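Local coordinates for protein exodeoxyribonuclease III (PDB 2JC4) that probably acts as a metal-dependent 3'-5' exonuclease on double-stranded DNA, in the AP/ExoA family of DNA repair enzymes, at residues T4-N9 against L15-N20; E164-H167 against V171-Q174; A206-K211 against T238-R243. One frame throughout, in Å; residues are numbered along the deposited sequence. Where two conformers were deposited one is given.

Interaction 1 of 3, residues T4-N9 against L15-N20; sequences TTWNVN and LPQVQN. With MG (magnesium ion), chain B.
Trp6 and Val8 meet Gln17 and Val18 inside the beta-alpha-beta unit made by strand 2-7, helix 11-23 and strand 29-33, where the end of the first strand packs against the helix that follows it. The indole carries most of the contact. Its CG stands anti to the backbone N (chi1 -169°), which swings the six-membered ring out toward the helix. There Trp6 CZ3 lies 3.6 Å from Val18 CG2, approached obliquely. The same methyl also touches Val8, just past the strand end, with Val18 CG2 3.9 Å from Val8 CG1, so one valine methyl meets both the indole and Val8. Within the segment, Val8 CG1 sits above one face of the indole, displaced toward its rim.

Gln17 comes to the ring from its edge. Its CB lies in the indole plane, 3.8 Å from Trp6 CH2, and its amide is nearly coplanar with the ring, the planes differing by 11°. Gln17 OE1 is 3.6 Å from Trp6 CH2, while NE2 of the same amide is bonded to the backbone O of Arg243. Trp6 NE1 bonds to His247 O, which fixes the rotation of the indole.

Just beyond the packing, the chain turns into the metal site. Asn7 OD1 accepts from Asn9 N at 3.1 Å (N-H...O 139°), an Asx turn, and Asn9 OD1 binds the magnesium ion at 2.5 Å. Glu34 and four waters complete the ion's shell.

Around this core, Val8 rests on Leu32 of strand 29-33, Trp6 also meets Leu21 farther along helix 11-23, and the other flank of that helix presents Leu15 to helix 44-48.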
# COMPACT_ATOMS: atom_id res chain seq x y z
N THR A 4 -7.44 4.95 -3.01
CA THR A 4 -6.33 5.48 -2.18
C THR A 4 -5.74 4.37 -1.30
O THR A 4 -6.48 3.53 -0.77
CB THR A 4 -6.87 6.64 -1.33
OG1 THR A 4 -7.38 7.65 -2.22
CG2 THR A 4 -5.79 7.24 -0.35
N THR A 5 -4.41 4.36 -1.16
CA THR A 5 -3.70 3.50 -0.22
C THR A 5 -2.97 4.40 0.80
O THR A 5 -2.43 5.45 0.44
CB THR A 5 -2.70 2.54 -0.95
OG1 THR A 5 -1.98 1.76 0.02
CG2 THR A 5 -1.68 3.31 -1.84
N TRP A 6 -2.98 4.02 2.08
CA TRP A 6 -2.34 4.84 3.09
C TRP A 6 -1.84 4.01 4.23
O TRP A 6 -2.62 3.30 4.89
CB TRP A 6 -3.31 5.93 3.60
CG TRP A 6 -2.63 7.00 4.46
CD1 TRP A 6 -1.30 7.30 4.50
CD2 TRP A 6 -3.26 7.90 5.37
NE1 TRP A 6 -1.06 8.31 5.40
CE2 TRP A 6 -2.25 8.70 5.96
CE3 TRP A 6 -4.59 8.10 5.75
CZ2 TRP A 6 -2.54 9.70 6.91
CZ3 TRP A 6 -4.88 9.09 6.69
CH2 TRP A 6 -3.87 9.88 7.26
N ASN A 7 -0.53 4.08 4.49
CA ASN A 7 0.06 3.48 5.68
C ASN A 7 -0.07 4.54 6.77
O ASN A 7 0.57 5.60 6.72
CB ASN A 7 1.55 3.11 5.40
CG ASN A 7 2.24 2.53 6.61
OD1 ASN A 7 1.93 2.90 7.75
ND2 ASN A 7 3.18 1.62 6.37
N VAL A 8 -0.96 4.27 7.72
CA VAL A 8 -1.38 5.27 8.71
C VAL A 8 -0.51 5.26 9.97
O VAL A 8 -0.71 6.10 10.84
CB VAL A 8 -2.87 5.07 9.16
CG1 VAL A 8 -3.82 5.40 8.04
CG2 VAL A 8 -3.12 3.62 9.68
N ASN A 9 0.40 4.28 10.08
CA ASN A 9 1.32 4.22 11.24
C ASN A 9 0.57 4.29 12.59
O ASN A 9 0.85 5.15 13.45
CB ASN A 9 2.36 5.37 11.17
CG ASN A 9 3.42 5.25 12.23
OD1 ASN A 9 3.75 4.15 12.63
ND2 ASN A 9 3.97 6.37 12.68
N LEU A 15 -6.91 7.95 13.27
CA LEU A 15 -8.36 7.91 12.97
C LEU A 15 -9.00 9.25 12.59
O LEU A 15 -9.70 9.31 11.60
CB LEU A 15 -9.18 7.21 14.07
CG LEU A 15 -10.67 7.03 13.79
CD1 LEU A 15 -10.93 6.16 12.56
CD2 LEU A 15 -11.27 6.36 15.01
N PRO A 16 -8.77 10.33 13.38
CA PRO A 16 -9.41 11.60 12.96
C PRO A 16 -9.04 12.02 11.53
O PRO A 16 -9.89 12.54 10.80
CB PRO A 16 -8.86 12.63 13.96
CG PRO A 16 -8.45 11.84 15.14
CD PRO A 16 -8.02 10.47 14.64
N GLN A 17 -7.79 11.78 11.13
CA GLN A 17 -7.34 12.14 9.79
C GLN A 17 -7.98 11.26 8.74
O GLN A 17 -8.34 11.74 7.67
CB GLN A 17 -5.81 12.07 9.70
CG GLN A 17 -5.12 13.05 10.68
CD GLN A 17 -3.60 13.04 10.54
OE1 GLN A 17 -3.05 12.42 9.64
NE2 GLN A 17 -2.93 13.79 11.42
N VAL A 18 -8.12 9.96 9.04
CA VAL A 18 -8.83 9.03 8.15
C VAL A 18 -10.28 9.49 7.97
O VAL A 18 -10.80 9.57 6.82
CB VAL A 18 -8.73 7.58 8.65
CG1 VAL A 18 -9.59 6.64 7.84
CG2 VAL A 18 -7.25 7.10 8.61
N GLN A 19 -10.92 9.83 9.09
CA GLN A 19 -12.29 10.36 9.08
C GLN A 19 -12.39 11.63 8.23
O GLN A 19 -13.31 11.76 7.42
CB GLN A 19 -12.81 10.59 10.52
CG GLN A 19 -13.06 9.28 11.33
CD GLN A 19 -13.34 9.47 12.84
OE1 GLN A 19 -12.75 10.32 13.51
NE2 GLN A 19 -14.22 8.64 13.38
N ASN A 20 -11.43 12.55 8.40
CA ASN A 20 -11.44 13.81 7.61
C ASN A 20 -11.23 13.56 6.12
O ASN A 20 -11.84 14.23 5.27
CB ASN A 20 -10.41 14.83 8.15
CG ASN A 20 -10.88 15.52 9.44
OD1 ASN A 20 -10.05 15.90 10.29
ND2 ASN A 20 -12.20 15.69 9.60
MG MG B . 5.30 2.87 11.12
O HOH W 1 4.46 3.79 9.27
O HOH W 2 6.88 4.41 11.32
O HOH W 3 6.50 1.76 9.65
O HOH W 4 6.04 1.59 12.75

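Interaction 2 of 3, residues E164-H167 against V171-Q174; sequences EKIH and VERQ. With ACT (acetate ion), chain F.
With CG anti to its own carbonyl carbon (chi1 -79°) and the chain extended beyond it, Glu172 sends its carboxylate out of the first turn of helix 170-180 to the backbone of His167. The contact belongs to the loop that enters this helix in the DNase I-like fold, and it ties the helix start back to the segment preceding it. Backbone separation agrees with this: the CA atoms of His167 and Glu172 are 6.7 Å apart, close enough for a glutamate to span.

His167 N donates to Glu172 OE2 at 2.9 Å with an N-H...O angle of 146°. The donor meets the oxygen on its syn side, 20° out of the carboxylate plane. Ile166 contributes a methyl beside the same oxygen, its CD1 3.4 Å from Glu172 OE2, and the two side chains run obliquely to each other. Glu172 OE2 also forms a salt bridge with Lys120, and OE1 is hydrogen-bonded to Ser169. The buried carboxylate is therefore gripped at both oxygens, and Lys120 probably offsets its charge.

The CB of His167 points away from the helix, and its imidazole has Ile166 CG1 4.2 Å above the centre of one face. Its ND1 is hydrogen-bonded to the backbone O of Asn148, a residue predicted to stabilise the transition state and to bind metal. His167 thus stands behind a predicted active-site residue, consistent with a second-shell role, and is itself fixed through its backbone by Glu172. At the NE2 edge of the ring an acetate, probably from the crystallisation liquor, is shared with Asn108 ND2: His167 NE2 donates to its O atom, near the imidazole plane, at 2.7 Å.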
# COMPACT_ATOMS: atom_id res chain seq x y z
N GLU A 164 22.55 -0.44 -2.39
CA GLU A 164 22.37 -1.76 -1.77
C GLU A 164 22.05 -1.68 -0.28
O GLU A 164 22.54 -2.50 0.50
CB GLU A 164 23.57 -2.71 -2.04
CG GLU A 164 23.97 -2.77 -3.53
CD GLU A 164 22.94 -3.48 -4.40
OE1 GLU A 164 21.76 -3.60 -4.02
OE2 GLU A 164 23.31 -3.98 -5.48
N LYS A 165 21.23 -0.69 0.09
CA LYS A 165 20.68 -0.64 1.45
C LYS A 165 19.19 -0.93 1.39
O LYS A 165 18.58 -0.90 0.29
CB LYS A 165 20.92 0.75 2.08
CG LYS A 165 22.38 1.22 1.99
CD LYS A 165 23.25 0.71 3.13
CE LYS A 165 24.47 1.65 3.33
NZ LYS A 165 25.19 1.84 2.01
N ILE A 166 18.62 -1.23 2.56
CA ILE A 166 17.21 -1.63 2.67
C ILE A 166 16.32 -0.67 1.85
O ILE A 166 16.58 0.54 1.78
CB ILE A 166 16.78 -1.77 4.19
CG1 ILE A 166 15.48 -2.61 4.37
CG2 ILE A 166 16.69 -0.38 4.87
CD1 ILE A 166 15.54 -4.11 3.87
N HIS A 167 15.29 -1.22 1.23
CA HIS A 167 14.34 -0.52 0.36
C HIS A 167 14.82 -0.25 -1.06
O HIS A 167 14.00 -0.24 -1.97
CB HIS A 167 13.78 0.79 0.95
CG HIS A 167 13.24 0.65 2.33
ND1 HIS A 167 12.34 -0.34 2.68
CD2 HIS A 167 13.48 1.36 3.47
CE1 HIS A 167 12.05 -0.22 3.97
NE2 HIS A 167 12.72 0.81 4.47
N VAL A 171 18.36 -6.53 -5.34
CA VAL A 171 17.51 -7.73 -5.19
C VAL A 171 16.05 -7.38 -4.85
O VAL A 171 15.13 -7.98 -5.39
CB VAL A 171 18.11 -8.78 -4.21
CG1 VAL A 171 18.22 -8.23 -2.78
CG2 VAL A 171 17.33 -10.09 -4.30
N GLU A 172 15.84 -6.42 -3.95
CA GLU A 172 14.48 -5.93 -3.65
C GLU A 172 13.83 -5.41 -4.92
O GLU A 172 12.64 -5.68 -5.19
CB GLU A 172 14.53 -4.82 -2.61
CG GLU A 172 14.70 -5.33 -1.17
CD GLU A 172 15.07 -4.19 -0.21
OE1 GLU A 172 16.17 -3.63 -0.37
OE2 GLU A 172 14.28 -3.85 0.69
N ARG A 173 14.61 -4.70 -5.73
CA ARG A 173 14.05 -4.18 -6.99
C ARG A 173 13.66 -5.32 -7.93
O ARG A 173 12.64 -5.24 -8.63
CB ARG A 173 15.01 -3.17 -7.61
CG ARG A 173 15.05 -1.90 -6.80
CD ARG A 173 16.16 -0.97 -7.23
NE ARG A 173 15.97 0.32 -6.53
CZ ARG A 173 16.89 1.27 -6.48
NH1 ARG A 173 18.07 1.09 -7.08
NH2 ARG A 173 16.62 2.42 -5.86
N GLN A 174 14.40 -6.42 -7.87
CA GLN A 174 13.99 -7.62 -8.61
C GLN A 174 12.68 -8.22 -8.12
O GLN A 174 11.86 -8.65 -8.94
CB GLN A 174 15.08 -8.69 -8.64
CG GLN A 174 14.76 -9.83 -9.69
CD GLN A 174 14.48 -9.29 -11.10
OE1 GLN A 174 15.34 -8.64 -11.73
NE2 GLN A 174 13.29 -9.55 -11.60
C ACT F . 10.76 2.59 6.71
O ACT F . 11.85 1.99 6.78
OXT ACT F . 10.14 2.80 7.79
CH3 ACT F . 10.27 2.99 5.37

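Interaction 3 of 3, residues A206-K211 against T238-R243; sequences AMFQRK and TRALER
The Phe208 ring has Arg239 CG over a face, 3.5 Å from Phe208 CD1, and the backbone O of Arg239 lies 3.9 Å above the ring plane, set toward the rim. The guanidinium of Arg239 in turn has Phe208 CB 3.4 Å above one of its faces, also toward the rim. The two planes are only 18° apart, and the two side chains run antiparallel alongside one another. For this the arginine bends at chi2 (53°), which brings its CG against the ring and its flat end beside the root of the phenylalanine. Ala240 meets the ring obliquely, its CB 3.8 Å from Phe208 CE2. Phe201 adds a T-shaped ring contact to Phe208.

Water 5 bridges the segments, accepting from Phe208 N at 2.9 Å and from Arg239 NH2 at 3.0 Å. NH2 also bonds to Phe201 O, and NE makes a weak bond to Asp246 O, next to His247 in the predicted active site. NE and NH2 of the arginine thus reach carbonyls and a water while its methylenes and flat face meet carbon, so the contact rests mainly on van der Waals packing, supplemented by the bridging water.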
# COMPACT_ATOMS: atom_id res chain seq x y z
N ALA A 206 13.48 15.77 10.33
CA ALA A 206 12.52 16.61 9.60
C ALA A 206 12.58 16.35 8.09
O ALA A 206 12.59 17.30 7.32
CB ALA A 206 12.82 18.09 9.89
N MET A 207 12.64 15.10 7.66
CA MET A 207 12.91 14.80 6.25
C MET A 207 11.77 15.29 5.33
O MET A 207 12.02 15.71 4.18
CB MET A 207 13.14 13.29 6.06
CG MET A 207 14.33 12.76 6.82
SD MET A 207 15.87 13.60 6.39
CE MET A 207 16.49 12.69 5.02
N PHE A 208 10.53 15.24 5.82
CA PHE A 208 9.41 15.75 5.00
C PHE A 208 9.63 17.23 4.69
O PHE A 208 9.51 17.67 3.54
CB PHE A 208 8.04 15.61 5.68
CG PHE A 208 6.90 16.24 4.88
CD1 PHE A 208 6.50 15.68 3.66
CD2 PHE A 208 6.25 17.38 5.34
CE1 PHE A 208 5.46 16.26 2.89
CE2 PHE A 208 5.23 17.98 4.59
CZ PHE A 208 4.84 17.41 3.35
N GLN A 209 9.98 18.01 5.72
CA GLN A 209 10.21 19.46 5.51
C GLN A 209 11.39 19.75 4.55
O GLN A 209 11.46 20.81 3.92
CB GLN A 209 10.41 20.13 6.87
CG GLN A 209 9.12 20.28 7.72
CD GLN A 209 8.74 19.04 8.52
OE1 GLN A 209 9.48 18.06 8.57
NE2 GLN A 209 7.57 19.06 9.13
N ARG A 210 12.32 18.80 4.48
CA ARG A 210 13.51 18.86 3.59
C ARG A 210 13.27 18.24 2.19
O ARG A 210 14.14 18.34 1.29
CB ARG A 210 14.67 18.18 4.32
CG ARG A 210 15.05 18.99 5.56
CD ARG A 210 15.79 18.15 6.56
NE ARG A 210 17.11 17.77 6.05
CZ ARG A 210 17.90 16.83 6.59
NH1 ARG A 210 17.50 16.11 7.64
NH2 ARG A 210 19.10 16.62 6.07
N LYS A 211 12.09 17.64 2.00
CA LYS A 211 11.69 17.03 0.71
C LYS A 211 12.43 15.70 0.42
O LYS A 211 12.52 15.26 -0.74
CB LYS A 211 11.89 18.01 -0.47
CG LYS A 211 11.30 19.42 -0.30
CD LYS A 211 11.31 20.25 -1.62
CE LYS A 211 10.20 19.81 -2.58
NZ LYS A 211 8.84 20.20 -2.13
N THR A 238 -2.09 15.84 3.26
CA THR A 238 -2.32 14.97 4.41
C THR A 238 -0.99 14.74 5.14
O THR A 238 -0.96 14.73 6.36
CB THR A 238 -2.97 13.64 3.99
OG1 THR A 238 -4.29 13.92 3.50
CG2 THR A 238 -3.12 12.68 5.18
N ARG A 239 0.10 14.55 4.39
CA ARG A 239 1.45 14.39 4.99
C ARG A 239 1.95 15.68 5.69
O ARG A 239 2.78 15.62 6.60
CB ARG A 239 2.43 13.92 3.89
CG ARG A 239 3.86 13.54 4.35
CD ARG A 239 3.82 12.53 5.47
NE ARG A 239 5.15 12.23 6.02
CZ ARG A 239 5.75 12.93 6.97
NH1 ARG A 239 5.21 14.07 7.45
NH2 ARG A 239 6.94 12.51 7.42
N ALA A 240 1.41 16.85 5.29
CA ALA A 240 1.79 18.14 5.87
C ALA A 240 1.01 18.50 7.12
O ALA A 240 1.26 19.54 7.73
CB ALA A 240 1.63 19.29 4.82
N LEU A 241 0.06 17.65 7.53
CA LEU A 241 -0.75 17.93 8.74
C LEU A 241 0.05 17.80 10.02
O LEU A 241 1.12 17.19 10.04
CB LEU A 241 -1.95 16.99 8.82
CG LEU A 241 -2.93 17.05 7.64
CD1 LEU A 241 -3.95 15.88 7.76
CD2 LEU A 241 -3.65 18.45 7.49
N GLU A 242 -0.47 18.38 11.10
CA GLU A 242 0.14 18.20 12.44
C GLU A 242 -0.04 16.73 12.81
O GLU A 242 -1.04 16.10 12.41
CB GLU A 242 -0.57 19.09 13.48
N ARG A 243 0.95 16.18 13.51
CA ARG A 243 0.98 14.77 13.87
C ARG A 243 0.64 13.85 12.67
O ARG A 243 -0.33 13.11 12.72
CB ARG A 243 0.01 14.51 15.04
O HOH W 5 9.46 13.92 8.18

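In the fold
Along the chain the three contacts follow in series, each closing before the next opens, and all lie in the one endonuclease/exonuclease/phosphatase domain, of DNase I-like fold. Interactions 1 and 3 are neighbours, their centres about 15 Å apart: helix 236-239 and the loop after it pack against the strand 2-7/helix 11-23 unit, with Trp6 CZ2 3.5 Å from Thr238 CG2 and Gln17 NE2 3.0 Å from Arg243 O, a probable hydrogen bond. Interactions 1 and 2, about 27 Å apart between centres, lie on opposite sides of the chain's centre, the first holding the metal ligand Asn9, the second backing the predicted active-site residue Asn148. Interaction 3 adjoins Asp246, a residue known to bind metal in this protein.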